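Local coordinates for Thiol:disulfide interchange protein DsbA (Pseudomonas aeruginosa, PDB 4ZL7), which probably introduces disulfide bonds into other periplasmic proteins by passing on its own redox-active disulfide, at residues A[25-30]-A[156-161]; A[44-49]-A[171-176]. The protein carries 1 engineered substitution. All blocks are in the same frame, centred on the assembly; numbering follows the deposited sequence.

Interaction 1. Residues A[25-30]-A[156-161]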
loop_
_atom_site.group_PDB
_atom_site.type_symbol
_atom_site.label_atom_id
_atom_site.label_comp_id
_atom_site.label_asym_id
_atom_site.label_seq_id
_atom_site.Cartn_x
_atom_site.Cartn_y
_atom_site.Cartn_z
ATOM N N GLY A 25 0.414 0.981 -19.320
ATOM C CA GLY A 25 1.095 2.079 -19.992
ATOM C C GLY A 25 1.994 2.893 -19.080
ATOM O O GLY A 25 2.757 3.714 -19.547
ATOM N N LYS A 26 1.854 2.697 -17.772
ATOM C CA LYS A 26 2.752 3.316 -16.796
ATOM C C LYS A 26 3.459 2.217 -16.025
ATOM O O LYS A 26 2.896 1.141 -15.821
ATOM C CB LYS A 26 1.998 4.191 -15.821
ATOM C CG LYS A 26 1.389 5.417 -16.471
ATOM C CD LYS A 26 0.828 6.411 -15.483
ATOM C CE LYS A 26 0.208 7.597 -16.206
ATOM N NZ LYS A 26 -0.570 8.440 -15.277
ATOM N N ILE A 27 4.688 2.501 -15.610
ATOM C CA ILE A 27 5.454 1.565 -14.795
ATOM C C ILE A 27 4.833 1.624 -13.424
ATOM O O ILE A 27 4.805 2.675 -12.797
ATOM C CB ILE A 27 6.948 1.931 -14.742
ATOM C CG1 ILE A 27 7.556 2.041 -16.159
ATOM C CG2 ILE A 27 7.711 0.927 -13.950
ATOM C CD1 ILE A 27 7.819 0.738 -16.798
ATOM N N GLU A 28 4.329 0.494 -12.947
ATOM C CA GLU A 28 3.678 0.475 -11.645
ATOM C C GLU A 28 4.705 0.343 -10.514
ATOM O O GLU A 28 5.660 -0.397 -10.633
ATOM C CB GLU A 28 2.702 -0.715 -11.562
ATOM C CG GLU A 28 1.791 -0.721 -10.323
ATOM C CD GLU A 28 0.906 -1.964 -10.276
ATOM O OE1 GLU A 28 1.459 -3.089 -10.161
ATOM O OE2 GLU A 28 -0.328 -1.797 -10.411
ATOM N N VAL A 29 4.441 1.026 -9.405
ATOM C CA VAL A 29 5.166 0.833 -8.164
ATOM C C VAL A 29 4.121 0.622 -7.078
ATOM O O VAL A 29 3.336 1.528 -6.774
ATOM C CB VAL A 29 5.988 2.050 -7.791
ATOM C CG1 VAL A 29 6.589 1.872 -6.413
ATOM C CG2 VAL A 29 7.042 2.272 -8.810
ATOM N N VAL A 30 4.081 -0.583 -6.527
ATOM C CA VAL A 30 3.176 -0.900 -5.420
ATOM C C VAL A 30 3.915 -0.948 -4.077
ATOM O O VAL A 30 4.959 -1.600 -3.959
ATOM C CB VAL A 30 2.491 -2.255 -5.640
ATOM C CG1 VAL A 30 1.621 -2.608 -4.422
ATOM C CG2 VAL A 30 1.699 -2.256 -6.959
ATOM N N MET A 156 7.782 -3.763 -1.530
ATOM C CA MET A 156 7.555 -3.107 -2.805
ATOM C C MET A 156 7.476 -4.109 -3.941
ATOM O O MET A 156 8.244 -5.099 -3.961
ATOM C CB MET A 156 8.720 -2.156 -3.111
ATOM C CG MET A 156 9.119 -1.226 -2.000
ATOM S SD MET A 156 7.863 -0.022 -1.587
ATOM C CE MET A 156 7.661 0.880 -3.127
ATOM N N VAL A 157 6.575 -3.836 -4.883
ATOM C CA VAL A 157 6.563 -4.497 -6.180
ATOM C C VAL A 157 6.612 -3.482 -7.323
ATOM O O VAL A 157 5.756 -2.582 -7.407
ATOM C CB VAL A 157 5.353 -5.414 -6.347
ATOM C CG1 VAL A 157 5.473 -6.208 -7.641
ATOM C CG2 VAL A 157 5.225 -6.369 -5.145
ATOM N N VAL A 158 7.606 -3.632 -8.210
ATOM C CA VAL A 158 7.714 -2.790 -9.391
ATOM C C VAL A 158 7.227 -3.538 -10.619
ATOM O O VAL A 158 7.657 -4.653 -10.903
ATOM C CB VAL A 158 9.160 -2.283 -9.588
ATOM C CG1 VAL A 158 9.365 -1.705 -10.969
ATOM C CG2 VAL A 158 9.509 -1.248 -8.512
ATOM N N ASN A 159 6.307 -2.900 -11.325
ATOM C CA ASN A 159 5.763 -3.365 -12.590
ATOM C C ASN A 159 5.299 -4.825 -12.600
ATOM O O ASN A 159 5.390 -5.481 -13.621
ATOM C CB ASN A 159 6.732 -3.106 -13.767
ATOM C CG ASN A 159 6.022 -2.469 -14.971
ATOM O OD1 ASN A 159 5.066 -1.750 -14.805
ATOM N ND2 ASN A 159 6.482 -2.757 -16.168
ATOM N N GLY A 160 4.772 -5.293 -11.468
ATOM C CA GLY A 160 4.213 -6.634 -11.379
ATOM C C GLY A 160 5.283 -7.718 -11.528
ATOM O O GLY A 160 4.975 -8.905 -11.705
ATOM N N LYS A 161 6.546 -7.317 -11.435
ATOM C CA LYS A 161 7.655 -8.199 -11.822
ATOM C C LYS A 161 8.737 -8.426 -10.760
ATOM O O LYS A 161 9.361 -9.492 -10.732
ATOM C CB LYS A 161 8.340 -7.652 -13.089
ATOM C CG LYS A 161 7.553 -7.847 -14.346
ATOM C CD LYS A 161 8.295 -7.297 -15.545
ATOM C CE LYS A 161 7.427 -7.338 -16.786
ATOM N NZ LYS A 161 7.879 -6.336 -17.772
HETATM O O HOH W 1 3.884 -3.597 -9.435
#
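Val29 and Val158 face each other as a non-hydrogen-bonded antiparallel pair, and Met156 beside them adds a bump on the same face. Met156 has CG anti to its own carbonyl carbon and bends again at chi2 and chi3 (-66° and -60°), which curls the thioether back until CE fills the hollow between Val30 O and Val29 CG1, 3.6 Å from the latter. Val29 CG2 meets Val158 CG2 at 4.3 Å, so the two methyls of Val29 are shared between two neighbours. Ile183 and Thr175 of helix 172-187 cover this face. On the other face Val30 and Val157, a hydrogen-bonded pair, meet with their CB atoms 4.3 Å apart, where Tyr148 of helix 132-148 packs on both. Beta-branched valines suit both positions: they are short and take readily to extended backbone. These strands are neighbours in the central sheet of the thioredoxin fold, and strand 155-158 turns back at Asn159-Gly160 into a beta hairpin. Both turn residues have positive phi and Lys161 N bonds to Val158 O, as in a type I' turn, for which Asn-Gly is the classic sequence. Asn159 also continues the pairing: its N bonds Glu28 O at 2.7 Å, while OD1 takes Glu28 N at 3.0 Å, the donor tilted 29° from the carbonyl plane. The side chains of Ile27 and Asn159 cross at about a right angle. Ile27 CG2 wedges between Val158 CG1 and Asn159 CG, and CD1 lies 3.8 Å from Asn159 ND2, which also hydrogen-bonds to Glu186 OE2. The extended Glu28 carboxylate bonds Ser22 N through OE2. Its OE1 receives a water at 2.6 Å, and this water accepts from Gly160 N at 2.8 Å.

Interaction 2. Residues A[44-49]-A[171-176]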
loop_
_atom_site.group_PDB
_atom_site.type_symbol
_atom_site.label_atom_id
_atom_site.label_comp_id
_atom_site.label_asym_id
_atom_site.label_seq_id
_atom_site.Cartn_x
_atom_site.Cartn_y
_atom_site.Cartn_z
ATOM N N GLU A 44 6.903 5.938 6.096
ATOM C CA GLU A 44 6.154 7.043 5.497
ATOM C C GLU A 44 6.966 8.322 5.170
ATOM O O GLU A 44 6.850 8.880 4.076
ATOM C CB GLU A 44 4.958 7.420 6.375
ATOM C CG GLU A 44 3.826 6.439 6.264
ATOM C CD GLU A 44 3.219 6.405 4.877
ATOM O OE1 GLU A 44 2.507 7.357 4.500
ATOM O OE2 GLU A 44 3.458 5.428 4.147
ATOM N N PRO A 45 7.767 8.803 6.123
ATOM C CA PRO A 45 8.532 10.030 5.894
ATOM C C PRO A 45 9.497 9.916 4.718
ATOM O O PRO A 45 9.883 10.932 4.153
ATOM C CB PRO A 45 9.324 10.193 7.196
ATOM C CG PRO A 45 8.655 9.299 8.169
ATOM C CD PRO A 45 8.133 8.168 7.389
ATOM N N THR A 46 9.872 8.689 4.355
ATOM C CA THR A 46 10.798 8.451 3.254
ATOM C C THR A 46 10.042 8.230 1.957
ATOM O O THR A 46 10.332 8.848 0.934
ATOM C CB THR A 46 11.669 7.237 3.560
ATOM O OG1 THR A 46 12.386 7.480 4.767
ATOM C CG2 THR A 46 12.666 6.962 2.456
ATOM N N ILE A 47 9.052 7.355 1.991
ATOM C CA ILE A 47 8.373 7.015 0.747
ATOM C C ILE A 47 7.397 8.094 0.248
ATOM O O ILE A 47 7.189 8.233 -0.955
ATOM C CB ILE A 47 7.679 5.648 0.848
ATOM C CG1 ILE A 47 7.187 5.215 -0.531
ATOM C CG2 ILE A 47 6.541 5.668 1.856
ATOM C CD1 ILE A 47 6.925 3.723 -0.598
ATOM N N VAL A 48 6.836 8.908 1.133
ATOM C CA VAL A 48 5.926 9.956 0.656
ATOM C C VAL A 48 6.548 11.012 -0.272
ATOM O O VAL A 48 6.077 11.199 -1.403
ATOM C CB VAL A 48 5.147 10.601 1.805
ATOM C CG1 VAL A 48 4.261 11.702 1.270
ATOM C CG2 VAL A 48 4.317 9.551 2.499
ATOM N N PRO A 49 7.574 11.735 0.204
ATOM C CA PRO A 49 8.227 12.747 -0.623
ATOM C C PRO A 49 8.748 12.147 -1.917
ATOM O O PRO A 49 8.684 12.764 -2.991
ATOM C CB PRO A 49 9.413 13.224 0.246
ATOM C CG PRO A 49 9.143 12.766 1.603
ATOM C CD PRO A 49 8.193 11.609 1.536
ATOM N N GLY A 171 17.868 -0.847 3.705
ATOM C CA GLY A 171 17.505 0.404 4.355
ATOM C C GLY A 171 16.436 1.155 3.595
ATOM O O GLY A 171 16.210 0.887 2.415
ATOM N N PRO A 172 15.741 2.081 4.268
ATOM C CA PRO A 172 14.595 2.731 3.605
ATOM C C PRO A 172 14.978 3.560 2.356
ATOM O O PRO A 172 14.283 3.460 1.343
ATOM C CB PRO A 172 14.004 3.623 4.707
ATOM C CG PRO A 172 15.140 3.819 5.702
ATOM C CD PRO A 172 15.940 2.554 5.650
ATOM N N GLU A 173 16.038 4.354 2.405
ATOM C CA GLU A 173 16.432 5.150 1.224
ATOM C C GLU A 173 16.987 4.231 0.138
ATOM O O GLU A 173 16.746 4.444 -1.058
ATOM C CB GLU A 173 17.453 6.230 1.579
ATOM C CG GLU A 173 16.984 7.254 2.623
ATOM C CD GLU A 173 17.340 6.864 4.071
ATOM O OE1 GLU A 173 17.629 5.665 4.344
ATOM O OE2 GLU A 173 17.338 7.762 4.943
ATOM N N GLU A 174 17.684 3.174 0.556
ATOM C CA GLU A 174 18.199 2.177 -0.376
ATOM C C GLU A 174 17.027 1.476 -1.095
ATOM O O GLU A 174 17.105 1.117 -2.272
ATOM C CB GLU A 174 19.088 1.162 0.358
ATOM C CG GLU A 174 20.368 1.735 0.964
ATOM C CD GLU A 174 20.164 2.496 2.288
ATOM O OE1 GLU A 174 19.046 2.535 2.855
ATOM O OE2 GLU A 174 21.151 3.075 2.778
ATOM N N THR A 175 15.920 1.294 -0.403
ATOM C CA THR A 175 14.752 0.673 -1.033
ATOM C C THR A 175 14.236 1.502 -2.221
ATOM O O THR A 175 13.798 0.963 -3.271
ATOM C CB THR A 175 13.610 0.446 0.021
ATOM O OG1 THR A 175 14.087 -0.429 1.060
ATOM C CG2 THR A 175 12.385 -0.174 -0.621
ATOM N N LEU A 176 14.281 2.814 -2.062
ATOM C CA LEU A 176 13.727 3.700 -3.069
ATOM C C LEU A 176 14.716 3.832 -4.204
ATOM O O LEU A 176 14.345 3.924 -5.380
ATOM C CB LEU A 176 13.399 5.060 -2.449
ATOM C CG LEU A 176 12.382 4.907 -1.306
ATOM C CD1 LEU A 176 11.929 6.238 -0.784
ATOM C CD2 LEU A 176 11.199 4.120 -1.770
#
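Thr46 and Leu176 make the tightest apolar contact here, with Thr46 CG2 3.4 Å from Leu176 CD1, closer than carbons usually pack. Thr46 sets OG1 beside its backbone N (chi1 -59°), which leaves CG2 anti to that N and facing the leucine. The same leucine methyl lies against the helix backbone, CD1 being 3.5 Å from Thr46 O and 3.9 Å from Ile47 CA. Its twin, CD2, is 4.3 Å from Ile47 CG1, so the leucine fork spans both residues. Phe43 and Trp50 of helix 38-52 also touch Leu176, a buried position where a branched aliphatic chain can fit against several neighbours. Lighter van der Waals contacts lie nearer the surface: Thr46 OG1 is 4.2 Å from Pro172 CB, and Thr46 CG2 passes the aliphatic CG of the exposed Glu173. A small residue with one methyl and one hydroxyl is suited to this boundary. The two helices are those packed on one face of the thioredoxin-fold sheet; helix 38-52 starts at the CxxC motif, and helix 172-187 closes the fold. Their local axes run in the same direction at a crossing angle of -24°, with a closest approach of 9.8 Å. Hydrogen bonds lie within each helix or, as for Glu44 OE1 with His91, reach elsewhere; none joins the two segments. Gly171 is the N-cap of the second helix, with backbone angles at which a CB would be jammed against the preceding carbonyl. Its O accepts Thr175 N at 2.9 Å and Thr175 OG1 at 2.8 Å, the hydroxyl coming from above the carbonyl plane. Pro172 suits the first turn, where a missing N-H costs no helical bond. In the other helix Pro45 and Pro49, lacking that proton, contribute to the kink.

Overall arrangement
Interaction 1 joins strands inside the sheet and is mostly buried; interaction 2 joins two helices lying on one face of that sheet and reaches from buried Leu176 out to exposed Glu173. The first combines backbone hydrogen bonds, an asparagine amide and a water with valine packing, whereas the second depends on van der Waals contact across the gap. They meet at Met156, whose CG touches Thr175 CG2 and whose CE touches Ile47 CD1, so one side chain belongs to the strand pair and also packs beneath both helices. Strand 27-33 and helix 38-52 follow each other in the chain, and the predicted redox-active Cys37 and Cys40 sit at the start of that helix.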